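Local coordinates for sensor protein KdpD (Escherichia coli, PDB 4Y2F), which acts as a potassium sensor histidine kinase that probably passes a phosphate to its response regulator, the GAF domain described here likely serving in signal sensing, at residues T24-I29 / A35-L40; L90-G95 / G100-E105; R110-M113 / Q117-L120; Q49-P54 / W60-A65; L73-G76 / D80-P83. One frame throughout, in Å; residues are numbered along the deposited sequence.

Contact 1: T24-I29 / A35-L40; sequences TSEQFI and ARSQVL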
# COMPACT_ATOMS: atom_id res chain seq x y z
N THR A 24 -1.23 -1.01 15.52
CA THR A 24 -1.94 -0.16 14.58
C THR A 24 -2.83 -0.97 13.66
O THR A 24 -4.00 -0.62 13.43
CB THR A 24 -0.93 0.63 13.75
OG1 THR A 24 -0.23 1.55 14.60
CG2 THR A 24 -1.63 1.40 12.63
N SER A 25 -2.31 -2.06 13.12
CA SER A 25 -3.11 -2.87 12.22
C SER A 25 -4.35 -3.42 12.92
O SER A 25 -5.45 -3.40 12.36
CB SER A 25 -2.25 -3.99 11.62
OG SER A 25 -1.11 -3.43 10.98
N GLU A 26 -4.21 -3.89 14.16
CA GLU A 26 -5.35 -4.42 14.89
C GLU A 26 -6.40 -3.34 15.17
O GLU A 26 -7.60 -3.58 15.01
CB GLU A 26 -4.87 -5.10 16.18
CG GLU A 26 -4.06 -6.37 15.89
CD GLU A 26 -3.36 -6.94 17.10
OE1 GLU A 26 -3.58 -6.44 18.23
OE2 GLU A 26 -2.57 -7.89 16.93
N GLN A 27 -5.96 -2.14 15.56
CA GLN A 27 -6.90 -1.05 15.83
C GLN A 27 -7.74 -0.76 14.59
O GLN A 27 -8.97 -0.66 14.67
CB GLN A 27 -6.11 0.19 16.24
CG GLN A 27 -6.93 1.46 16.46
CD GLN A 27 -6.06 2.66 16.73
OE1 GLN A 27 -5.42 2.76 17.78
NE2 GLN A 27 -6.02 3.59 15.79
N PHE A 28 -7.08 -0.63 13.44
CA PHE A 28 -7.80 -0.21 12.24
C PHE A 28 -8.61 -1.35 11.64
O PHE A 28 -9.72 -1.13 11.13
CB PHE A 28 -6.82 0.38 11.22
CG PHE A 28 -6.48 1.82 11.46
CD1 PHE A 28 -7.22 2.82 10.84
CD2 PHE A 28 -5.45 2.18 12.30
CE1 PHE A 28 -6.92 4.15 11.07
CE2 PHE A 28 -5.14 3.51 12.53
CZ PHE A 28 -5.88 4.50 11.90
N ILE A 29 -8.08 -2.57 11.66
CA ILE A 29 -8.87 -3.67 11.13
C ILE A 29 -10.11 -3.91 12.00
O ILE A 29 -11.21 -4.14 11.49
CB ILE A 29 -8.00 -4.93 10.92
CG1 ILE A 29 -6.99 -4.68 9.80
CG2 ILE A 29 -8.86 -6.15 10.62
CD1 ILE A 29 -5.83 -5.66 9.74
N ALA A 35 -14.44 -6.24 13.70
CA ALA A 35 -13.86 -7.56 13.91
C ALA A 35 -12.82 -7.49 15.00
O ALA A 35 -12.26 -6.43 15.29
CB ALA A 35 -13.19 -8.07 12.64
N ARG A 36 -12.57 -8.62 15.64
CA ARG A 36 -11.38 -8.75 16.47
C ARG A 36 -10.27 -9.30 15.59
O ARG A 36 -10.52 -10.06 14.64
CB ARG A 36 -11.65 -9.70 17.64
CG ARG A 36 -12.82 -9.26 18.54
CD ARG A 36 -12.57 -7.93 19.26
NE ARG A 36 -13.79 -7.34 19.85
CZ ARG A 36 -14.25 -7.59 21.09
NH1 ARG A 36 -13.59 -8.44 21.87
NH2 ARG A 36 -15.36 -6.98 21.55
N SER A 37 -9.04 -8.90 15.86
CA SER A 37 -7.97 -9.39 15.01
C SER A 37 -6.69 -9.53 15.81
O SER A 37 -6.50 -8.88 16.84
CB SER A 37 -7.74 -8.53 13.77
OG SER A 37 -7.34 -7.23 14.14
N GLN A 38 -5.81 -10.38 15.30
CA GLN A 38 -4.50 -10.59 15.89
C GLN A 38 -3.49 -10.75 14.76
O GLN A 38 -3.65 -11.61 13.89
CB GLN A 38 -4.51 -11.89 16.69
CG GLN A 38 -3.15 -12.28 17.20
CD GLN A 38 -2.76 -11.46 18.39
OE1 GLN A 38 -3.42 -11.50 19.43
NE2 GLN A 38 -1.68 -10.69 18.26
N VAL A 39 -2.46 -9.91 14.78
CA VAL A 39 -1.32 -10.04 13.89
C VAL A 39 -0.32 -11.00 14.52
O VAL A 39 -0.02 -10.91 15.72
CB VAL A 39 -0.69 -8.67 13.60
CG1 VAL A 39 0.67 -8.81 12.92
CG2 VAL A 39 -1.64 -7.84 12.72
N LEU A 40 0.18 -11.93 13.70
CA LEU A 40 1.18 -12.92 14.10
C LEU A 40 2.44 -12.70 13.26
O LEU A 40 2.36 -12.58 12.03
CB LEU A 40 0.64 -14.33 13.83
CG LEU A 40 -0.69 -14.66 14.51
CD1 LEU A 40 -1.18 -16.06 14.12
CD2 LEU A 40 -0.53 -14.55 16.01
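The carboxylate of Glu26 and the side-chain amide of Gln38 lie side by side with their planes almost perpendicular, 84° apart. Val39 N meets Glu26 OE2 on its anti side, a little out of the carboxylate plane, in a nearly straight bond of 3.0 Å (170° at the hydrogen). Gln38 NE2 approaches Glu26 OE2 to 3.2 Å at too poor an angle to bond it. The bent Gln38 chain instead brings NE2 back to Val39 O, 3.0 Å away and close to the amide plane. Because Gln38 and Leu40 pair with strand 97-106, Val39 N faces the other way, and Glu26 supplies its acceptor. Extended beyond CG, the Glu26 chain runs past Ser37, with CG 3.6 Å from Ser37 O. The hydroxyl of Ser37 turns to the helix backbone, OG lying 3.5 Å from Glu26 CA, while Ile29 CG2 packs 4.1 Å from Ser37 CB. Ser25 gives its OG to Ile21 O and offers only CB to Val39 CG2. Segments 24-29 and 35-40 run antiparallel, at 163°, as helix 18-33 covers one face of the antiparallel sheet, an arrangement typical of the GAF fold.

Contact 2: L90-G95 / G100-E105; sequences LPLKSG and GLVVVE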
# COMPACT_ATOMS: atom_id res chain seq x y z
N LEU A 90 -5.14 -14.73 7.16
CA LEU A 90 -4.73 -14.01 5.96
C LEU A 90 -3.23 -13.72 5.97
O LEU A 90 -2.73 -13.09 6.92
CB LEU A 90 -5.51 -12.70 5.81
CG LEU A 90 -7.02 -12.92 5.73
CD1 LEU A 90 -7.71 -11.57 5.76
CD2 LEU A 90 -7.41 -13.69 4.48
N PRO A 91 -2.49 -14.14 4.96
CA PRO A 91 -1.07 -13.76 4.90
C PRO A 91 -0.89 -12.28 4.62
O PRO A 91 -1.62 -11.67 3.84
CB PRO A 91 -0.52 -14.62 3.76
CG PRO A 91 -1.71 -14.92 2.91
CD PRO A 91 -2.89 -15.02 3.85
N LEU A 92 0.09 -11.69 5.31
CA LEU A 92 0.50 -10.31 5.06
C LEU A 92 1.64 -10.36 4.06
O LEU A 92 2.81 -10.51 4.43
CB LEU A 92 0.93 -9.65 6.37
CG LEU A 92 -0.16 -9.75 7.44
CD1 LEU A 92 0.36 -9.27 8.79
CD2 LEU A 92 -1.40 -8.94 7.03
N LYS A 93 1.32 -10.21 2.78
CA LYS A 93 2.27 -10.47 1.71
C LYS A 93 2.61 -9.19 0.97
O LYS A 93 1.73 -8.36 0.69
CB LYS A 93 1.70 -11.44 0.68
CG LYS A 93 1.26 -12.75 1.22
CD LYS A 93 0.75 -13.65 0.10
CE LYS A 93 1.89 -14.13 -0.78
NZ LYS A 93 1.45 -15.27 -1.66
N SER A 94 3.88 -9.04 0.63
CA SER A 94 4.31 -8.03 -0.32
C SER A 94 5.04 -8.77 -1.42
O SER A 94 6.09 -9.38 -1.18
CB SER A 94 5.21 -6.99 0.34
OG SER A 94 5.67 -6.08 -0.63
N GLY A 95 4.48 -8.74 -2.63
CA GLY A 95 5.00 -9.59 -3.68
C GLY A 95 4.75 -11.05 -3.31
O GLY A 95 3.67 -11.42 -2.85
N GLY A 100 4.03 -11.94 7.74
CA GLY A 100 3.25 -12.19 8.94
C GLY A 100 1.88 -12.67 8.52
O GLY A 100 1.63 -12.94 7.35
N LEU A 101 1.00 -12.79 9.51
CA LEU A 101 -0.38 -13.17 9.25
C LEU A 101 -1.28 -12.27 10.08
O LEU A 101 -0.86 -11.70 11.10
CB LEU A 101 -0.70 -14.57 9.76
CG LEU A 101 -0.02 -15.80 9.21
CD1 LEU A 101 -0.66 -16.96 9.92
CD2 LEU A 101 -0.23 -15.92 7.71
N VAL A 102 -2.52 -12.13 9.64
CA VAL A 102 -3.55 -11.57 10.50
C VAL A 102 -4.71 -12.57 10.57
O VAL A 102 -5.13 -13.12 9.54
CB VAL A 102 -3.98 -10.15 10.08
CG1 VAL A 102 -4.60 -10.14 8.69
CG2 VAL A 102 -4.90 -9.52 11.13
N VAL A 103 -5.16 -12.85 11.78
CA VAL A 103 -6.37 -13.62 12.01
C VAL A 103 -7.48 -12.61 12.27
O VAL A 103 -7.33 -11.73 13.13
CB VAL A 103 -6.21 -14.58 13.21
CG1 VAL A 103 -7.48 -15.40 13.39
CG2 VAL A 103 -5.01 -15.50 13.00
N VAL A 104 -8.56 -12.70 11.50
CA VAL A 104 -9.67 -11.74 11.57
C VAL A 104 -10.94 -12.51 11.93
O VAL A 104 -11.39 -13.36 11.15
CB VAL A 104 -9.85 -10.99 10.25
CG1 VAL A 104 -10.97 -9.98 10.37
CG2 VAL A 104 -8.55 -10.30 9.83
N GLU A 105 -11.54 -12.17 13.07
CA GLU A 105 -12.78 -12.80 13.52
C GLU A 105 -13.87 -11.74 13.61
O GLU A 105 -13.89 -10.95 14.56
CB GLU A 105 -12.57 -13.46 14.88
CG GLU A 105 -13.78 -14.30 15.25
CD GLU A 105 -13.64 -14.96 16.60
OE1 GLU A 105 -12.54 -14.90 17.20
OE2 GLU A 105 -14.65 -15.53 17.08
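Leu92 lies across the backbone of the partner strand from Gly100 to Val102. Its CB is 3.5 Å from Gly100 O, and CG lies 3.7 Å from Gly100 C. Beyond the fork, CD1 rests 3.6 Å from Leu101 N, over the peptide that follows Gly100, while CD2 reaches Val102 CG1 at 3.8 Å, the two side chains crossing at about a right angle. CG1 can take this place because it stands between the N and the carbonyl carbon of Val102 (chi1 63°). A side chain at Gly100 would crowd Leu92 CD1, so the glycine makes room for the leucine. An alanine at Leu92 would lack both methyls and would probably leave a gap between Val102 and Thr125, Val128 and Leu132 of helix 115-142. The two strands, 88-94 and 97-106, form the antiparallel beta hairpin of the GAF sheet. Leu90 and Val102 are a hydrogen-bonded pair, joined by Leu90 N to Val102 O and Val102 N to Leu90 O, both 2.9 Å. Leu92 N donates to Gly100 O at 2.8 Å. Pro91 opposes Leu101 in a non-hydrogen-bonded pair, where its missing N-H costs this hairpin nothing. On that other face, which helix 62-71 covers, Leu101 CD2 packs 3.6 Å from Pro91 CA.

Contact 3: R110-M113 / Q117-L120; sequences RQLM and QQRL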
# COMPACT_ATOMS: atom_id res chain seq x y z
N ARG A 110 -21.07 -12.98 7.66
CA ARG A 110 -21.68 -12.69 6.37
C ARG A 110 -21.34 -11.29 5.89
O ARG A 110 -21.19 -11.07 4.69
CB ARG A 110 -23.20 -12.86 6.42
CG ARG A 110 -23.67 -14.29 6.47
CD ARG A 110 -25.18 -14.35 6.59
NE ARG A 110 -25.65 -14.17 7.96
CZ ARG A 110 -26.18 -13.05 8.43
NH1 ARG A 110 -26.34 -12.00 7.64
NH2 ARG A 110 -26.57 -12.98 9.70
N GLN A 111 -21.17 -10.35 6.83
CA GLN A 111 -20.79 -8.99 6.47
C GLN A 111 -19.33 -8.93 6.02
O GLN A 111 -19.02 -8.33 4.99
CB GLN A 111 -21.03 -8.09 7.69
CG GLN A 111 -20.64 -6.63 7.49
CD GLN A 111 -20.47 -5.90 8.81
OE1 GLN A 111 -19.52 -6.15 9.55
NE2 GLN A 111 -21.41 -5.02 9.13
N LEU A 112 -18.43 -9.59 6.76
CA LEU A 112 -17.02 -9.58 6.38
C LEU A 112 -16.80 -10.22 5.02
O LEU A 112 -15.92 -9.79 4.26
CB LEU A 112 -16.21 -10.31 7.44
CG LEU A 112 -14.70 -10.39 7.16
CD1 LEU A 112 -14.10 -9.01 7.18
CD2 LEU A 112 -14.02 -11.29 8.15
N MET A 113 -17.57 -11.25 4.70
CA MET A 113 -17.36 -12.02 3.48
C MET A 113 -18.02 -11.41 2.25
O MET A 113 -17.87 -11.96 1.15
CB MET A 113 -17.82 -13.47 3.68
CG MET A 113 -17.06 -14.21 4.80
SD MET A 113 -15.24 -14.10 4.76
CE MET A 113 -14.90 -14.90 3.19
N GLN A 117 -16.08 -6.05 0.67
CA GLN A 117 -15.31 -5.96 1.91
C GLN A 117 -14.03 -6.77 1.83
O GLN A 117 -12.97 -6.32 2.30
CB GLN A 117 -16.15 -6.43 3.10
CG GLN A 117 -17.32 -5.54 3.40
CD GLN A 117 -16.88 -4.13 3.72
OE1 GLN A 117 -15.92 -3.92 4.46
NE2 GLN A 117 -17.57 -3.15 3.15
N GLN A 118 -14.11 -7.98 1.28
CA GLN A 118 -12.90 -8.79 1.07
C GLN A 118 -11.86 -8.05 0.24
O GLN A 118 -10.66 -8.13 0.53
CB GLN A 118 -13.26 -10.11 0.41
CG GLN A 118 -14.03 -11.04 1.36
CD GLN A 118 -13.13 -11.52 2.48
OE1 GLN A 118 -12.18 -12.27 2.21
NE2 GLN A 118 -13.39 -11.09 3.70
N ARG A 119 -12.29 -7.34 -0.81
CA ARG A 119 -11.32 -6.62 -1.63
C ARG A 119 -10.69 -5.48 -0.84
O ARG A 119 -9.47 -5.25 -0.95
CB ARG A 119 -11.99 -6.12 -2.91
CG ARG A 119 -12.42 -7.25 -3.84
CD ARG A 119 -12.89 -6.77 -5.21
NE ARG A 119 -14.08 -5.92 -5.17
CZ ARG A 119 -15.34 -6.37 -5.27
NH1 ARG A 119 -15.59 -7.67 -5.38
NH2 ARG A 119 -16.34 -5.51 -5.22
N LEU A 120 -11.48 -4.80 -0.01
CA LEU A 120 -10.92 -3.74 0.84
C LEU A 120 -9.94 -4.32 1.84
O LEU A 120 -8.85 -3.76 2.06
CB LEU A 120 -12.04 -2.97 1.54
CG LEU A 120 -11.51 -1.86 2.43
CD1 LEU A 120 -10.78 -0.79 1.60
CD2 LEU A 120 -12.65 -1.23 3.21
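Gln118, with the most surface buried here, reaches back from helix 115-142 to the end of helix 109-112, where its NE2 donates to Leu112 O. The bond is 2.9 Å long and fairly straight, 164° at the hydrogen. It leaves close to the plane of the amide but reaches the acceptor from well above the carbonyl plane, 51° out of it. A bend at chi2 (-68°) turns the Gln118 chain toward this carbonyl, and its CG also lies near Leu112 O. Met113, itself folded at chi2 and chi3, curls against the same amide: SD is 3.7 Å from Gln118 NE2, and CE is 3.9 Å from Gln118 CD. The Leu112 side chain also borders the amide nitrogen, with CG 3.8 Å from Gln118 NE2 and the two chains roughly perpendicular. Leu112 then continues inward to Val104 and Pro106 of strand 97-106. Gln117 contributes its CB, 3.6 Å from Leu112 O, and it also touches Phe33 of helix 18-33. The contact therefore closes the tight turn linking the short helix to the long C-terminal one, near the surface of the domain. Chemically, Gln118 works as a bridge: OE1 bonds Gln88 NE2 of strand 88-94 while NE2 serves Leu112 O, so both ends of the amide are engaged and its flip is decided. The carbonyl at the C-terminal end of this short helix may carry some extra negative polarity, which a neutral N-H donor would probably help to offset.

Contact 4: Q49-P54 / W60-A65; sequences QPLTHP and WDDAIA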
# COMPACT_ATOMS: atom_id res chain seq x y z
N GLN A 49 4.43 -15.82 16.29
CA GLN A 49 4.17 -15.40 17.66
C GLN A 49 3.23 -14.20 17.65
O GLN A 49 3.30 -13.36 16.75
CB GLN A 49 5.47 -15.03 18.39
CG GLN A 49 6.58 -16.07 18.30
CD GLN A 49 6.29 -17.34 19.09
OE1 GLN A 49 5.32 -17.41 19.86
NE2 GLN A 49 7.14 -18.34 18.92
N PRO A 50 2.34 -14.10 18.65
CA PRO A 50 2.20 -15.02 19.78
C PRO A 50 1.50 -16.35 19.45
O PRO A 50 0.85 -16.47 18.41
CB PRO A 50 1.38 -14.22 20.79
CG PRO A 50 0.61 -13.24 19.97
CD PRO A 50 1.48 -12.91 18.79
N LEU A 51 1.66 -17.34 20.33
CA LEU A 51 0.93 -18.60 20.26
C LEU A 51 -0.32 -18.60 21.13
O LEU A 51 -0.99 -19.64 21.23
CB LEU A 51 1.84 -19.77 20.67
CG LEU A 51 2.80 -20.35 19.63
CD1 LEU A 51 3.95 -21.08 20.30
CD2 LEU A 51 2.05 -21.30 18.70
N THR A 52 -0.65 -17.47 21.76
CA THR A 52 -1.77 -17.37 22.68
C THR A 52 -2.74 -16.32 22.16
O THR A 52 -2.37 -15.15 21.98
CB THR A 52 -1.27 -16.97 24.08
OG1 THR A 52 -0.61 -15.70 24.01
CG2 THR A 52 -0.29 -18.00 24.61
N HIS A 53 -3.98 -16.73 21.93
CA HIS A 53 -5.00 -15.83 21.41
C HIS A 53 -5.44 -14.85 22.49
O HIS A 53 -5.35 -15.15 23.69
CB HIS A 53 -6.22 -16.64 20.97
CG HIS A 53 -6.97 -17.23 22.12
ND1 HIS A 53 -6.51 -18.32 22.83
CD2 HIS A 53 -8.15 -16.89 22.69
CE1 HIS A 53 -7.37 -18.62 23.78
NE2 HIS A 53 -8.38 -17.77 23.72
N PRO A 54 -5.93 -13.68 22.11
CA PRO A 54 -6.40 -12.72 23.11
C PRO A 54 -7.84 -12.99 23.52
O PRO A 54 -8.62 -13.63 22.81
CB PRO A 54 -6.28 -11.38 22.38
CG PRO A 54 -6.50 -11.73 20.94
CD PRO A 54 -5.99 -13.13 20.74
N TRP A 60 -7.68 -20.30 17.26
CA TRP A 60 -7.43 -20.83 15.93
C TRP A 60 -6.39 -21.93 16.01
O TRP A 60 -5.74 -22.14 17.04
CB TRP A 60 -6.96 -19.73 14.97
CG TRP A 60 -5.73 -19.05 15.44
CD1 TRP A 60 -4.43 -19.43 15.22
CD2 TRP A 60 -5.67 -17.87 16.24
NE1 TRP A 60 -3.57 -18.55 15.83
CE2 TRP A 60 -4.31 -17.58 16.46
CE3 TRP A 60 -6.64 -17.02 16.78
CZ2 TRP A 60 -3.89 -16.48 17.20
CZ3 TRP A 60 -6.21 -15.91 17.50
CH2 TRP A 60 -4.85 -15.65 17.70
N ASP A 61 -6.25 -22.67 14.92
CA ASP A 61 -5.28 -23.75 14.88
C ASP A 61 -3.90 -23.18 14.58
O ASP A 61 -3.68 -22.59 13.51
CB ASP A 61 -5.69 -24.79 13.83
CG ASP A 61 -4.78 -26.00 13.83
OD1 ASP A 61 -5.24 -27.11 14.21
OD2 ASP A 61 -3.60 -25.86 13.47
N ASP A 62 -2.98 -23.34 15.54
CA ASP A 62 -1.64 -22.79 15.38
C ASP A 62 -0.92 -23.37 14.18
O ASP A 62 -0.17 -22.66 13.49
CB ASP A 62 -0.80 -23.07 16.63
CG ASP A 62 -1.33 -22.40 17.87
OD1 ASP A 62 -1.92 -21.30 17.76
OD2 ASP A 62 -1.15 -22.96 18.97
N ALA A 63 -1.12 -24.66 13.90
CA ALA A 63 -0.40 -25.29 12.81
C ALA A 63 -0.96 -24.89 11.45
O ALA A 63 -0.19 -24.79 10.48
CB ALA A 63 -0.39 -26.81 12.99
N ILE A 64 -2.26 -24.65 11.35
CA ILE A 64 -2.84 -24.15 10.11
C ILE A 64 -2.41 -22.70 9.88
O ILE A 64 -2.11 -22.30 8.74
CB ILE A 64 -4.37 -24.34 10.09
CG1 ILE A 64 -4.71 -25.82 10.27
CG2 ILE A 64 -4.97 -23.77 8.82
CD1 ILE A 64 -4.18 -26.70 9.15
N ALA A 65 -2.33 -21.91 10.95
CA ALA A 65 -1.74 -20.57 10.83
C ALA A 65 -0.32 -20.65 10.30
O ALA A 65 0.06 -19.93 9.37
CB ALA A 65 -1.79 -19.86 12.18
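Next to the Trp60 ring that packs on His53, Asp61 OD2 is gripped by two backbone amides. Ile64 N donates to it at 2.8 Å, on the anti side and tilted well out of the carboxylate plane, and Ala63 N adds a weak bond. Asp61 is the N-cap of helix 62-71, and its carboxylate probably also suits the positive end of the helix dipole. The two segments meet without polar bonds, mainly through the far rim of the indole: Trp60 CZ3 lies 3.5 Å from His53 CB, which comes in obliquely, and Trp60 CH2 has Pro54 CD 4.1 Å away near the ring plane, at the edge. With chi1 at 58°, Trp60 places its ring carbon between its own N and carbonyl carbon, and the six-membered ring extends toward His53 and Pro54. Farther along, Leu51 CD2 lies 3.6 Å from Asp62 OD2 at the surface, uncertain in detail because the leucine is poorly ordered. An alanine in place of Trp60 would probably leave His53 and Pro54 without the surface they lean on and open a gap beside Gln38 and Val103. The indole is wedged between the loop after strand 48-49 and the sheet, touching Gln38 of strand 35-42 and Val103 of strand 97-106, while helix 62-71 sets Ala65 on Leu101 and Ile64 on Thr81 and Leu82.

Contact 5: L73-G76 / D80-P83; sequences LPAG and DTLP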
# COMPACT_ATOMS: atom_id res chain seq x y z
N LEU A 73 -0.62 -18.48 1.74
CA LEU A 73 -1.96 -18.75 1.26
C LEU A 73 -2.94 -18.54 2.40
O LEU A 73 -2.64 -18.87 3.56
CB LEU A 73 -2.08 -20.20 0.78
CG LEU A 73 -1.42 -20.51 -0.57
CD1 LEU A 73 -1.42 -22.01 -0.83
CD2 LEU A 73 -2.13 -19.77 -1.71
N PRO A 74 -4.12 -18.00 2.12
CA PRO A 74 -5.13 -17.84 3.16
C PRO A 74 -5.74 -19.18 3.56
O PRO A 74 -5.69 -20.17 2.81
CB PRO A 74 -6.18 -16.95 2.49
CG PRO A 74 -6.10 -17.33 1.06
CD PRO A 74 -4.61 -17.54 0.81
N ALA A 75 -6.29 -19.20 4.77
CA ALA A 75 -7.04 -20.34 5.29
C ALA A 75 -8.23 -19.79 6.07
O ALA A 75 -8.38 -18.57 6.27
CB ALA A 75 -6.13 -21.25 6.12
N GLY A 76 -9.08 -20.67 6.53
CA GLY A 76 -10.26 -20.23 7.22
C GLY A 76 -11.37 -19.91 6.24
O GLY A 76 -11.40 -20.38 5.10
N ASP A 80 -10.74 -23.30 0.96
CA ASP A 80 -11.01 -24.73 1.06
C ASP A 80 -10.28 -25.40 2.22
O ASP A 80 -10.40 -26.62 2.38
CB ASP A 80 -10.70 -25.41 -0.26
CG ASP A 80 -11.67 -25.02 -1.37
OD1 ASP A 80 -12.85 -24.75 -1.05
OD2 ASP A 80 -11.26 -25.00 -2.55
N THR A 81 -9.55 -24.64 3.04
CA THR A 81 -8.85 -25.14 4.22
C THR A 81 -9.55 -24.55 5.45
O THR A 81 -9.55 -23.33 5.63
CB THR A 81 -7.40 -24.64 4.20
OG1 THR A 81 -6.79 -24.97 2.95
CG2 THR A 81 -6.59 -25.29 5.32
N LEU A 82 -10.12 -25.39 6.29
CA LEU A 82 -10.98 -24.92 7.37
C LEU A 82 -12.04 -23.95 6.87
O LEU A 82 -12.17 -22.84 7.40
CB LEU A 82 -10.16 -24.29 8.49
CG LEU A 82 -9.07 -25.08 9.20
CD1 LEU A 82 -8.39 -24.19 10.24
CD2 LEU A 82 -9.67 -26.29 9.85
N PRO A 83 -12.84 -24.34 5.87
CA PRO A 83 -13.87 -23.43 5.35
C PRO A 83 -14.93 -23.08 6.36
O PRO A 83 -15.61 -22.06 6.19
CB PRO A 83 -14.48 -24.22 4.18
CG PRO A 83 -14.19 -25.65 4.49
CD PRO A 83 -12.83 -25.61 5.13
O HOH W 1 -6.26 -22.40 1.76
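Gly76 N donates to Thr81 O at 2.8 Å and so closes a tight loop that leaves the short edge strand 75-76 of the GAF sheet and folds back beside it. The next residue adds a weaker link: Gly76 CA is 3.2 Å from Leu82 O, a CA-H...O contact. At the phi of 86° and psi of -159° of Gly76, a side chain would press on the carbonyl oxygen of Ala75, consistent with glycine at this position. Beside the amide bond, Ala75 CB meets both CB and CG2 of Thr81 at 4.1 Å. The methyl CG2 stands anti to the Thr81 N, leaving OG1 to face a water 2.9 Å away. The same water donates to Pro74 O, though the spacing there is doubtfully short. Around this first shell, Ile64 of helix 62-71 touches Ala75, and Trp67 of the same helix packs on Thr81. On the other side Ala75 pairs with Ile89, joining the strand to 88-94. Within the loop itself, the hydroxyl oxygen OG1 of Thr79 is hydrogen-bonded to Gly76 O and Thr81 N at once.

In the fold
From the N terminus, contact 1 closes the turn between helix 18-33 and strand 35-42. Contact 4 then closes the loop leading from strand 48-49 into helix 62-71, and contact 5 the loop leaving edge strand 75-76. Contact 2 closes the hairpin of 88-94 and 97-106, and contact 3 the turn into helix 115-142. All five follow in series, with no nesting or crossing. In space, however, they converge on the sheet: contacts 1 and 2 share neighbouring strands through Leu40 N and Leu101 O, Trp60 of contact 4 touches both, Ile64 joins contacts 4 and 5, and Val104 meets Leu112 of contact 3.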